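Local structure of amidohydrolase (3OOQ) at residues Gly177-Tyr182 against Ile237-Glu242; Thr184-Tyr189 against Met215-Lys220. The protein is an amidohydrolase of Thermotoga maritima, probably a metal-dependent hydrolase with a TIM-barrel domain and possibly an allantoinase-type activity. All coordinates share one frame; numbering follows the deposited sequence.

How the contacts relate
Two contacts that share one helix illustrate how one long helix can serve two partners that follow it in the chain. Running from the N terminus, helix 172-198 first supplies residues 177-182 and then, after one intervening residue, residues 184-189. The chain next enters helix 208-217, whose C-terminal end turns back on 184-189 and closes the shorter loop, contact 2. It continues through strand 223-227 into helix 230-243, where 237-242 meets 177-182 and closes the longer loop, contact 1. Contact 2 is therefore nested inside contact 1. Their centres lie about 11 Å apart, and both also touch a second subunit.

Contact 1. Residues Gly177-Tyr182 against Ile237-Glu242; sequences GVIRDY and IRIAEE
Two helices of the amidohydrolase TIM-barrel domain, 172-198 and 230-243, meet here through an arginine-glutamate salt bridge set beside an isoleucine pair. The short segments 177-182 and 237-242 run nearly parallel, 12° apart, with their axes 11.0 Å from each other, a spacing that the isoleucines fill and that Arg-180 and Glu-242 span. Arg-180 reaches across with its chain extended from CG to NE, and Glu-242 comes to meet it with CG anti to the backbone N (chi1 171°) and the rest of its chain stretched out. The NE of Arg-180 donates to OE1 of Glu-242 at 2.7 Å, on the syn side of the carboxylate and close to the guanidinium plane. Weak bonds from NE to OE2 and from NH1 to OE1 complete the pairing, although the two planes are tilted 34° apart. Over one face of the guanidinium, toward its rim, lies CG1 of Ile-239, 4.1 Å from NH1 of Arg-180. Deeper in the interface, the CG2 methyls of Ile-179 and Ile-239 touch at 4.0 Å. Asp-95 of the second subunit forms salt bridges with both Arg-180 and Arg-238, so the charge cluster also joins the subunits. An alanine at Arg-180 would lack the guanidinium and is likely to leave Glu-242 without its mate across the helices and to remove the flat face that packs on Ile-239 CG1. Between the two arginines a water accepts from Arg-180 NH1 at 2.6 Å and from Arg-238 NE at 3.0 Å.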
loop_
_atom_site.group_PDB
_atom_site.type_symbol
_atom_site.label_atom_id
_atom_site.label_comp_id
_atom_site.label_asym_id
_atom_site.label_seq_id
_atom_site.Cartn_x
_atom_site.Cartn_y
_atom_site.Cartn_z
ATOM N N GLY F 177 -20.351 -22.451 2.054
ATOM C CA GLY F 177 -21.014 -21.658 3.082
ATOM C C GLY F 177 -21.725 -20.424 2.531
ATOM O O GLY F 177 -22.849 -20.114 2.941
ATOM N N VAL F 178 -21.073 -19.726 1.605
ATOM C CA VAL F 178 -21.648 -18.510 0.999
ATOM C C VAL F 178 -22.951 -18.837 0.241
ATOM O O VAL F 178 -23.947 -18.126 0.359
ATOM C CB VAL F 178 -20.616 -17.812 0.072
ATOM C CG1 VAL F 178 -21.279 -16.767 -0.829
ATOM C CG2 VAL F 178 -19.513 -17.159 0.907
ATOM N N ILE F 179 -22.930 -19.913 -0.538
ATOM C CA ILE F 179 -24.107 -20.319 -1.292
ATOM C C ILE F 179 -25.226 -20.805 -0.344
ATOM O O ILE F 179 -26.387 -20.411 -0.486
ATOM C CB ILE F 179 -23.729 -21.372 -2.355
ATOM C CG1 ILE F 179 -22.783 -20.716 -3.390
ATOM C CG2 ILE F 179 -24.998 -21.956 -3.049
ATOM C CD1 ILE F 179 -21.991 -21.690 -4.245
ATOM N N ARG F 180 -24.867 -21.620 0.641
ATOM C CA ARG F 180 -25.852 -22.057 1.638
ATOM C C ARG F 180 -26.499 -20.889 2.365
ATOM O O ARG F 180 -27.715 -20.880 2.628
ATOM C CB ARG F 180 -25.194 -22.919 2.700
ATOM C CG ARG F 180 -25.299 -24.362 2.468
ATOM C CD ARG F 180 -25.266 -25.167 3.798
ATOM N NE ARG F 180 -25.257 -26.537 3.353
ATOM C CZ ARG F 180 -24.177 -27.135 2.868
ATOM N NH1 ARG F 180 -24.257 -28.387 2.428
ATOM N NH2 ARG F 180 -23.007 -26.494 2.859
ATOM N N ASP F 181 -25.665 -19.924 2.735
ATOM C CA ASP F 181 -26.139 -18.765 3.448
ATOM C C ASP F 181 -27.144 -18.028 2.552
ATOM O O ASP F 181 -28.206 -17.631 3.021
ATOM C CB ASP F 181 -24.952 -17.874 3.840
ATOM C CG ASP F 181 -25.371 -16.633 4.554
ATOM O OD1 ASP F 181 -25.670 -16.715 5.756
ATOM O OD2 ASP F 181 -25.411 -15.561 3.915
ATOM N N TYR F 182 -26.797 -17.865 1.271
ATOM C CA TYR F 182 -27.643 -17.162 0.322
ATOM C C TYR F 182 -29.040 -17.781 0.274
ATOM O O TYR F 182 -30.059 -17.097 0.455
ATOM C CB TYR F 182 -27.020 -17.156 -1.082
ATOM C CG TYR F 182 -27.957 -16.652 -2.171
ATOM C CD1 TYR F 182 -28.440 -15.336 -2.155
ATOM C CD2 TYR F 182 -28.379 -17.495 -3.205
ATOM C CE1 TYR F 182 -29.292 -14.875 -3.118
ATOM C CE2 TYR F 182 -29.232 -17.018 -4.221
ATOM C CZ TYR F 182 -29.697 -15.710 -4.148
ATOM O OH TYR F 182 -30.557 -15.220 -5.105
ATOM N N ILE F 237 -24.240 -30.695 -6.163
ATOM C CA ILE F 237 -25.442 -31.561 -6.074
ATOM C C ILE F 237 -26.017 -31.581 -4.635
ATOM O O ILE F 237 -27.245 -31.466 -4.442
ATOM C CB ILE F 237 -25.144 -33.002 -6.600
ATOM C CG1 ILE F 237 -24.749 -32.956 -8.087
ATOM C CG2 ILE F 237 -26.362 -33.950 -6.425
ATOM C CD1 ILE F 237 -24.004 -34.206 -8.547
ATOM N N ARG F 238 -25.141 -31.693 -3.632
ATOM C CA ARG F 238 -25.600 -31.716 -2.236
ATOM C C ARG F 238 -26.394 -30.472 -1.906
ATOM O O ARG F 238 -27.442 -30.548 -1.266
ATOM C CB ARG F 238 -24.449 -31.849 -1.241
ATOM C CG ARG F 238 -23.998 -33.257 -1.006
ATOM C CD ARG F 238 -23.167 -33.391 0.296
ATOM N NE ARG F 238 -22.076 -32.414 0.443
ATOM C CZ ARG F 238 -20.927 -32.430 -0.225
ATOM N NH1 ARG F 238 -20.675 -33.368 -1.141
ATOM N NH2 ARG F 238 -20.013 -31.490 0.024
ATOM N N ILE F 239 -25.900 -29.330 -2.358
ATOM C CA ILE F 239 -26.602 -28.079 -2.096
ATOM C C ILE F 239 -27.936 -28.007 -2.850
ATOM O O ILE F 239 -28.942 -27.584 -2.290
ATOM C CB ILE F 239 -25.704 -26.862 -2.385
ATOM C CG1 ILE F 239 -24.620 -26.785 -1.280
ATOM C CG2 ILE F 239 -26.543 -25.581 -2.440
ATOM C CD1 ILE F 239 -23.431 -25.928 -1.619
ATOM N N ALA F 240 -27.926 -28.402 -4.117
ATOM C CA ALA F 240 -29.146 -28.417 -4.922
ATOM C C ALA F 240 -30.219 -29.264 -4.241
ATOM O O ALA F 240 -31.380 -28.860 -4.161
ATOM C CB ALA F 240 -28.863 -28.934 -6.322
ATOM N N GLU F 241 -29.820 -30.423 -3.726
ATOM C CA GLU F 241 -30.761 -31.312 -3.060
ATOM C C GLU F 241 -31.187 -30.765 -1.693
ATOM O O GLU F 241 -32.336 -30.908 -1.290
ATOM C CB GLU F 241 -30.166 -32.717 -2.923
ATOM C CG GLU F 241 -30.080 -33.469 -4.260
ATOM C CD GLU F 241 -29.217 -34.717 -4.184
ATOM O OE1 GLU F 241 -28.578 -34.955 -3.133
ATOM O OE2 GLU F 241 -29.130 -35.452 -5.188
ATOM N N GLU F 242 -30.257 -30.135 -0.982
ATOM C CA GLU F 242 -30.578 -29.568 0.311
ATOM C C GLU F 242 -31.736 -28.572 0.181
ATOM O O GLU F 242 -32.635 -28.553 1.013
ATOM C CB GLU F 242 -29.342 -28.906 0.932
ATOM C CG GLU F 242 -29.627 -28.093 2.206
ATOM C CD GLU F 242 -28.349 -27.649 2.927
ATOM O OE1 GLU F 242 -27.262 -28.160 2.563
ATOM O OE2 GLU F 242 -28.448 -26.823 3.860
HETATM O O HOH W 1 -22.358 -30.137 2.348
#

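Contact 2. Residues Thr184-Tyr189 against Met215-Lys220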
loop_
_atom_site.group_PDB
_atom_site.type_symbol
_atom_site.label_atom_id
_atom_site.label_comp_id
_atom_site.label_asym_id
_atom_site.label_seq_id
_atom_site.Cartn_x
_atom_site.Cartn_y
_atom_site.Cartn_z
ATOM N N THR F 184 -30.440 -19.815 2.392
ATOM C CA THR F 184 -31.103 -19.743 3.700
ATOM C C THR F 184 -31.875 -18.410 3.791
ATOM O O THR F 184 -33.032 -18.358 4.238
ATOM C CB THR F 184 -30.079 -19.877 4.870
ATOM O OG1 THR F 184 -29.433 -21.149 4.797
ATOM C CG2 THR F 184 -30.738 -19.761 6.215
ATOM N N LYS F 185 -31.240 -17.334 3.332
ATOM C CA LYS F 185 -31.903 -16.028 3.306
ATOM C C LYS F 185 -33.068 -15.961 2.322
ATOM O O LYS F 185 -34.066 -15.313 2.615
ATOM C CB LYS F 185 -30.895 -14.924 3.007
ATOM C CG LYS F 185 -29.962 -14.707 4.159
ATOM C CD LYS F 185 -28.574 -14.397 3.654
ATOM C CE LYS F 185 -28.177 -12.978 3.921
ATOM N NZ LYS F 185 -26.700 -12.875 4.290
ATOM N N VAL F 186 -32.919 -16.603 1.162
ATOM C CA VAL F 186 -34.006 -16.754 0.189
ATOM C C VAL F 186 -35.243 -17.420 0.825
ATOM O O VAL F 186 -36.358 -16.932 0.682
ATOM C CB VAL F 186 -33.547 -17.524 -1.080
ATOM C CG1 VAL F 186 -34.745 -17.795 -2.027
ATOM C CG2 VAL F 186 -32.462 -16.719 -1.821
ATOM N N LYS F 187 -35.030 -18.511 1.556
ATOM C CA LYS F 187 -36.106 -19.139 2.318
ATOM C C LYS F 187 -36.766 -18.215 3.335
ATOM O O LYS F 187 -37.988 -18.191 3.420
ATOM C CB LYS F 187 -35.646 -20.439 2.976
ATOM C CG LYS F 187 -35.092 -21.445 1.964
ATOM C CD LYS F 187 -35.511 -22.864 2.250
ATOM C CE LYS F 187 -34.831 -23.437 3.464
ATOM N NZ LYS F 187 -35.536 -24.670 3.933
ATOM N N ASN F 188 -35.977 -17.455 4.101
ATOM C CA ASN F 188 -36.565 -16.478 5.046
ATOM C C ASN F 188 -37.460 -15.476 4.321
ATOM O O ASN F 188 -38.541 -15.158 4.779
ATOM C CB ASN F 188 -35.490 -15.708 5.812
ATOM C CG ASN F 188 -34.711 -16.580 6.768
ATOM O OD1 ASN F 188 -35.177 -17.639 7.196
ATOM N ND2 ASN F 188 -33.517 -16.136 7.119
ATOM N N TYR F 189 -36.968 -14.990 3.189
ATOM C CA TYR F 189 -37.640 -14.003 2.349
ATOM C C TYR F 189 -39.003 -14.492 1.854
ATOM O O TYR F 189 -39.983 -13.753 1.886
ATOM C CB TYR F 189 -36.738 -13.736 1.164
ATOM C CG TYR F 189 -37.226 -12.767 0.120
ATOM C CD1 TYR F 189 -37.700 -13.224 -1.111
ATOM C CD2 TYR F 189 -37.153 -11.387 0.338
ATOM C CE1 TYR F 189 -38.118 -12.312 -2.117
ATOM C CE2 TYR F 189 -37.558 -10.480 -0.643
ATOM C CZ TYR F 189 -38.032 -10.940 -1.861
ATOM O OH TYR F 189 -38.409 -10.010 -2.815
HETATM N N MSE F 215 -36.925 -17.647 -7.597
HETATM C CA MSE F 215 -37.165 -18.275 -8.902
HETATM C C MSE F 215 -36.535 -19.651 -8.978
HETATM O O MSE F 215 -37.180 -20.604 -9.408
HETATM C CB MSE F 215 -36.654 -17.413 -10.046
HETATM C CG MSE F 215 -37.543 -16.236 -10.356
HETATM SE SE MSE F 215 -36.860 -15.351 -11.946
HETATM C CE MSE F 215 -35.968 -13.764 -11.140
ATOM N N VAL F 216 -35.282 -19.730 -8.541
ATOM C CA VAL F 216 -34.540 -20.984 -8.459
ATOM C C VAL F 216 -35.204 -21.970 -7.498
ATOM O O VAL F 216 -35.392 -23.124 -7.845
ATOM C CB VAL F 216 -33.055 -20.755 -8.086
ATOM C CG1 VAL F 216 -32.325 -22.113 -7.878
ATOM C CG2 VAL F 216 -32.360 -19.950 -9.160
ATOM N N LEU F 217 -35.580 -21.520 -6.304
ATOM C CA LEU F 217 -36.221 -22.420 -5.336
ATOM C C LEU F 217 -37.602 -22.896 -5.761
ATOM O O LEU F 217 -38.017 -24.000 -5.400
ATOM C CB LEU F 217 -36.255 -21.822 -3.920
ATOM C CG LEU F 217 -34.892 -21.600 -3.250
ATOM C CD1 LEU F 217 -35.077 -21.402 -1.755
ATOM C CD2 LEU F 217 -33.937 -22.780 -3.499
ATOM N N ARG F 218 -38.304 -22.075 -6.538
ATOM C CA ARG F 218 -39.602 -22.461 -7.103
ATOM C C ARG F 218 -39.418 -23.221 -8.401
ATOM O O ARG F 218 -40.383 -23.509 -9.084
ATOM C CB ARG F 218 -40.483 -21.235 -7.344
ATOM C CG ARG F 218 -41.058 -20.611 -6.093
ATOM C CD ARG F 218 -42.021 -19.472 -6.443
ATOM N NE ARG F 218 -42.448 -18.778 -5.233
ATOM C CZ ARG F 218 -43.416 -19.198 -4.415
ATOM N NH1 ARG F 218 -44.085 -20.314 -4.674
ATOM N NH2 ARG F 218 -43.703 -18.505 -3.314
ATOM N N LYS F 219 -38.166 -23.529 -8.741
ATOM C CA LYS F 219 -37.823 -24.291 -9.950
ATOM C C LYS F 219 -38.266 -23.658 -11.274
ATOM O O LYS F 219 -38.427 -24.359 -12.271
ATOM C CB LYS F 219 -38.325 -25.737 -9.862
ATOM C CG LYS F 219 -37.723 -26.515 -8.718
ATOM C CD LYS F 219 -38.113 -27.973 -8.844
ATOM C CE LYS F 219 -37.624 -28.785 -7.690
ATOM N NZ LYS F 219 -37.693 -30.239 -7.998
ATOM N N LYS F 220 -38.430 -22.339 -11.295
ATOM C CA LYS F 220 -38.740 -21.651 -12.545
ATOM C C LYS F 220 -37.532 -21.678 -13.474
ATOM O O LYS F 220 -37.678 -21.764 -14.683
ATOM C CB LYS F 220 -39.200 -20.218 -12.289
ATOM C CG LYS F 220 -40.526 -20.122 -11.551
ATOM C CD LYS F 220 -40.810 -18.665 -11.182
ATOM C CE LYS F 220 -42.192 -18.483 -10.541
ATOM N NZ LYS F 220 -43.228 -19.354 -11.202
#
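With chi1 at 174°, Val-186 holds CG1 anti to its own backbone N, while Leu-217 has CG anti to its carbonyl carbon (chi1 -65°); these settings bring the two branched side chains together between helix 172-198 and the end of helix 208-217 in the TIM-barrel domain. CD1 of Leu-217 lies 3.6 Å from CG1 of Val-186, and the same valine methyl also approaches CG of Leu-217 at 4.0 Å. The leucine methyl thus serves as the principal touching group, with its branch point just behind. Lys-187 adds a second partner: its CG lies 3.7 Å from CD1 of Leu-217, and its side chain crosses that of the leucine at about a right angle. Only the aliphatic base of the lysine takes part in this approach, and bends at chi2 and chi3 shape the chain beyond it. One leucine methyl therefore bridges neighbouring residues on the facing helix, and the link across these segments is entirely apolar. Phe-183 and Met-190, from the same long helix, also pack against Leu-217, as does Phe-245 from the loop after helix 230-243. Val-186 in turn rests on Met-210, so the apolar contact with helix 208-217 extends back along that helix. Immediately beyond Leu-217 the helix ends in a Schellman motif, with Lys-219 at positive phi (60°) as the C-prime residue. Its two backbone bonds run from Lys-220 N to Met-215 O and from Lys-219 N to Val-216 O, each 2.9 Å long.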